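Local coordinates for protein CT021 (PDB 6UXD) that is of unknown function but carries a sequence family placed in the LolA/LolB clan, whose namesakes handle bacterial lipoproteins, at residues 42-47 / 212-217. Sequence-based numbering, arbitrary orientation.
Sequences ATWVEM and PALPNF. Unlike the reference sequence in segment 42-47: Met-47 (reference Val).
Leu-214, Pro-215 and Phe-217 meet the indole of Trp-44 where the C-terminal tail passes beside a strand of a predominantly antiparallel beta fold. Strand 43-50 runs between strands 29-38 and 79-84, and Trp-44 projects from it as a flat slab. From Pro-212 to Pro-215 the tail is extended, with backbone angles close to polyproline II, and the contact is made by side chains alone, without a hydrogen bond across it. The forked end of Leu-214 lies over one face of the slab, its two methyls spread along it. CD1 of Leu-214 makes a CH-pi contact with the five-membered ring of Trp-44, 3.9 Å from its centroid and 16° off the normal. Its neighbour CD2 of Leu-214 reaches the start of the benzo ring, 4.1 Å from CE3 of Trp-44. With CG of Trp-44 anti to its carbonyl carbon (chi1 -65°), the indole extends toward the tail and carries its benzo ring past Leu-214 to Pro-215. There the pyrrolidine bulges against the ring obliquely, from the same side of the indole plane as the leucine, with CD of Pro-215 3.7 Å from CZ3 of Trp-44. Side by side, fork and pyrrolidine form a shallow seat for one face of the indole, and Phe-217 closes it at the benzo rim. Leu-81 touches both Trp-44 and Pro-215, joining this packing to strand 79-84, while Leu-214 also rests on Gln-37 of strand 29-38. At the Pro-212 end of the tail, Pro-212 O accepts hydrogen bonds from Trp-99 NE1 and Arg-36 NH1, and Glu-46 OE1 is hydrogen-bonded to OG of Ser-209, just before the tail segment. The terminal residue, Phe-217, also touches Met-90 and Phe-92; its CE1 lies near the indole plane, 4.4 Å from CH2 of Trp-44.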
loop_
_atom_site.group_PDB
_atom_site.type_symbol
_atom_site.label_atom_id
_atom_site.label_comp_id
_atom_site.label_asym_id
_atom_site.label_seq_id
_atom_site.Cartn_x
_atom_site.Cartn_y
_atom_site.Cartn_z
ATOM N N ALA A 42 -0.266 17.775 -5.400
ATOM C CA ALA A 42 0.317 16.453 -5.572
ATOM C C ALA A 42 0.530 15.783 -4.226
ATOM O O ALA A 42 0.812 16.443 -3.227
ATOM C CB ALA A 42 1.655 16.530 -6.310
ATOM N N THR A 43 0.418 14.457 -4.221
ATOM C CA THR A 43 0.830 13.642 -3.089
ATOM C C THR A 43 1.873 12.646 -3.566
ATOM O O THR A 43 1.643 11.920 -4.542
ATOM C CB THR A 43 -0.380 12.934 -2.459
ATOM O OG1 THR A 43 -1.307 13.920 -2.004
ATOM C CG2 THR A 43 0.033 12.075 -1.271
ATOM N N TRP A 44 3.012 12.607 -2.878
ATOM C CA TRP A 44 4.093 11.688 -3.199
ATOM C C TRP A 44 4.063 10.486 -2.264
ATOM O O TRP A 44 4.098 10.650 -1.041
ATOM C CB TRP A 44 5.448 12.375 -3.079
ATOM C CG TRP A 44 5.650 13.482 -4.070
ATOM C CD1 TRP A 44 5.185 14.755 -3.980
ATOM C CD2 TRP A 44 6.375 13.401 -5.299
ATOM N NE1 TRP A 44 5.576 15.479 -5.078
ATOM C CE2 TRP A 44 6.319 14.672 -5.899
ATOM C CE3 TRP A 44 7.087 12.384 -5.937
ATOM C CZ2 TRP A 44 6.937 14.947 -7.116
ATOM C CZ3 TRP A 44 7.699 12.657 -7.145
ATOM C CH2 TRP A 44 7.623 13.923 -7.720
ATOM N N VAL A 45 4.061 9.290 -2.845
ATOM C CA VAL A 45 4.039 8.030 -2.108
ATOM C C VAL A 45 5.209 7.174 -2.558
ATOM O O VAL A 45 5.299 6.805 -3.737
ATOM C CB VAL A 45 2.716 7.269 -2.323
ATOM C CG1 VAL A 45 2.726 5.940 -1.557
ATOM C CG2 VAL A 45 1.541 8.190 -1.972
ATOM N N GLU A 46 6.052 6.795 -1.618
ATOM C CA GLU A 46 7.186 5.914 -1.843
ATOM C C GLU A 46 6.823 4.475 -1.483
ATOM O O GLU A 46 6.142 4.230 -0.488
ATOM C CB GLU A 46 8.363 6.428 -1.014
ATOM C CG GLU A 46 9.463 5.477 -0.695
ATOM C CD GLU A 46 10.301 5.985 0.476
ATOM O OE1 GLU A 46 10.803 7.143 0.385
ATOM O OE2 GLU A 46 10.447 5.230 1.486
ATOM N N MET A 47 7.273 3.527 -2.307
ATOM C CA MET A 47 6.949 2.112 -2.137
ATOM C C MET A 47 8.211 1.286 -2.344
ATOM O O MET A 47 8.779 1.289 -3.442
ATOM C CB MET A 47 5.871 1.663 -3.126
ATOM C CG MET A 47 4.731 2.639 -3.289
ATOM N N PRO A 212 16.575 9.316 -1.186
ATOM C CA PRO A 212 16.868 10.700 -1.579
ATOM C C PRO A 212 15.619 11.564 -1.620
ATOM O O PRO A 212 14.483 11.088 -1.747
ATOM C CB PRO A 212 17.480 10.562 -2.979
ATOM C CG PRO A 212 17.944 9.144 -3.067
ATOM C CD PRO A 212 17.015 8.351 -2.213
ATOM N N ALA A 213 15.862 12.866 -1.521
ATOM C CA ALA A 213 14.807 13.860 -1.549
ATOM C C ALA A 213 14.003 13.772 -2.840
ATOM O O ALA A 213 14.442 13.217 -3.852
ATOM C CB ALA A 213 15.391 15.265 -1.426
ATOM N N LEU A 214 12.833 14.388 -2.797
ATOM C CA LEU A 214 11.898 14.345 -3.901
ATOM C C LEU A 214 12.460 15.063 -5.131
ATOM O O LEU A 214 13.265 15.987 -5.003
ATOM C CB LEU A 214 10.590 14.996 -3.477
ATOM C CG LEU A 214 9.819 14.294 -2.350
ATOM C CD1 LEU A 214 8.531 15.068 -2.088
ATOM C CD2 LEU A 214 9.534 12.839 -2.713
ATOM N N PRO A 215 12.047 14.654 -6.332
ATOM C CA PRO A 215 12.392 15.421 -7.536
ATOM C C PRO A 215 12.058 16.890 -7.382
ATOM O O PRO A 215 11.026 17.260 -6.820
ATOM C CB PRO A 215 11.538 14.769 -8.629
ATOM C CG PRO A 215 11.413 13.329 -8.152
ATOM C CD PRO A 215 11.287 13.434 -6.656
ATOM N N ASN A 216 12.945 17.722 -7.906
ATOM C CA ASN A 216 12.782 19.164 -7.923
ATOM C C ASN A 216 12.337 19.578 -9.314
ATOM O O ASN A 216 13.084 19.399 -10.288
ATOM C CB ASN A 216 14.089 19.861 -7.558
ATOM C CG ASN A 216 14.475 19.629 -6.120
ATOM O OD1 ASN A 216 13.818 20.133 -5.208
ATOM N ND2 ASN A 216 15.541 18.861 -5.904
ATOM N N PHE A 217 11.128 20.109 -9.404
ATOM C CA PHE A 217 10.578 20.551 -10.670
ATOM C C PHE A 217 10.465 22.091 -10.664
ATOM O O PHE A 217 9.772 22.700 -11.485
ATOM C CB PHE A 217 9.221 19.877 -10.911
ATOM C CG PHE A 217 9.310 18.404 -11.239
ATOM C CD1 PHE A 217 8.208 17.586 -11.067
ATOM C CD2 PHE A 217 10.474 17.840 -11.721
ATOM C CE1 PHE A 217 8.267 16.223 -11.374
ATOM C CE2 PHE A 217 10.555 16.486 -12.022
ATOM C CZ PHE A 217 9.441 15.674 -11.854
ATOM O OXT PHE A 217 11.082 22.787 -9.843
#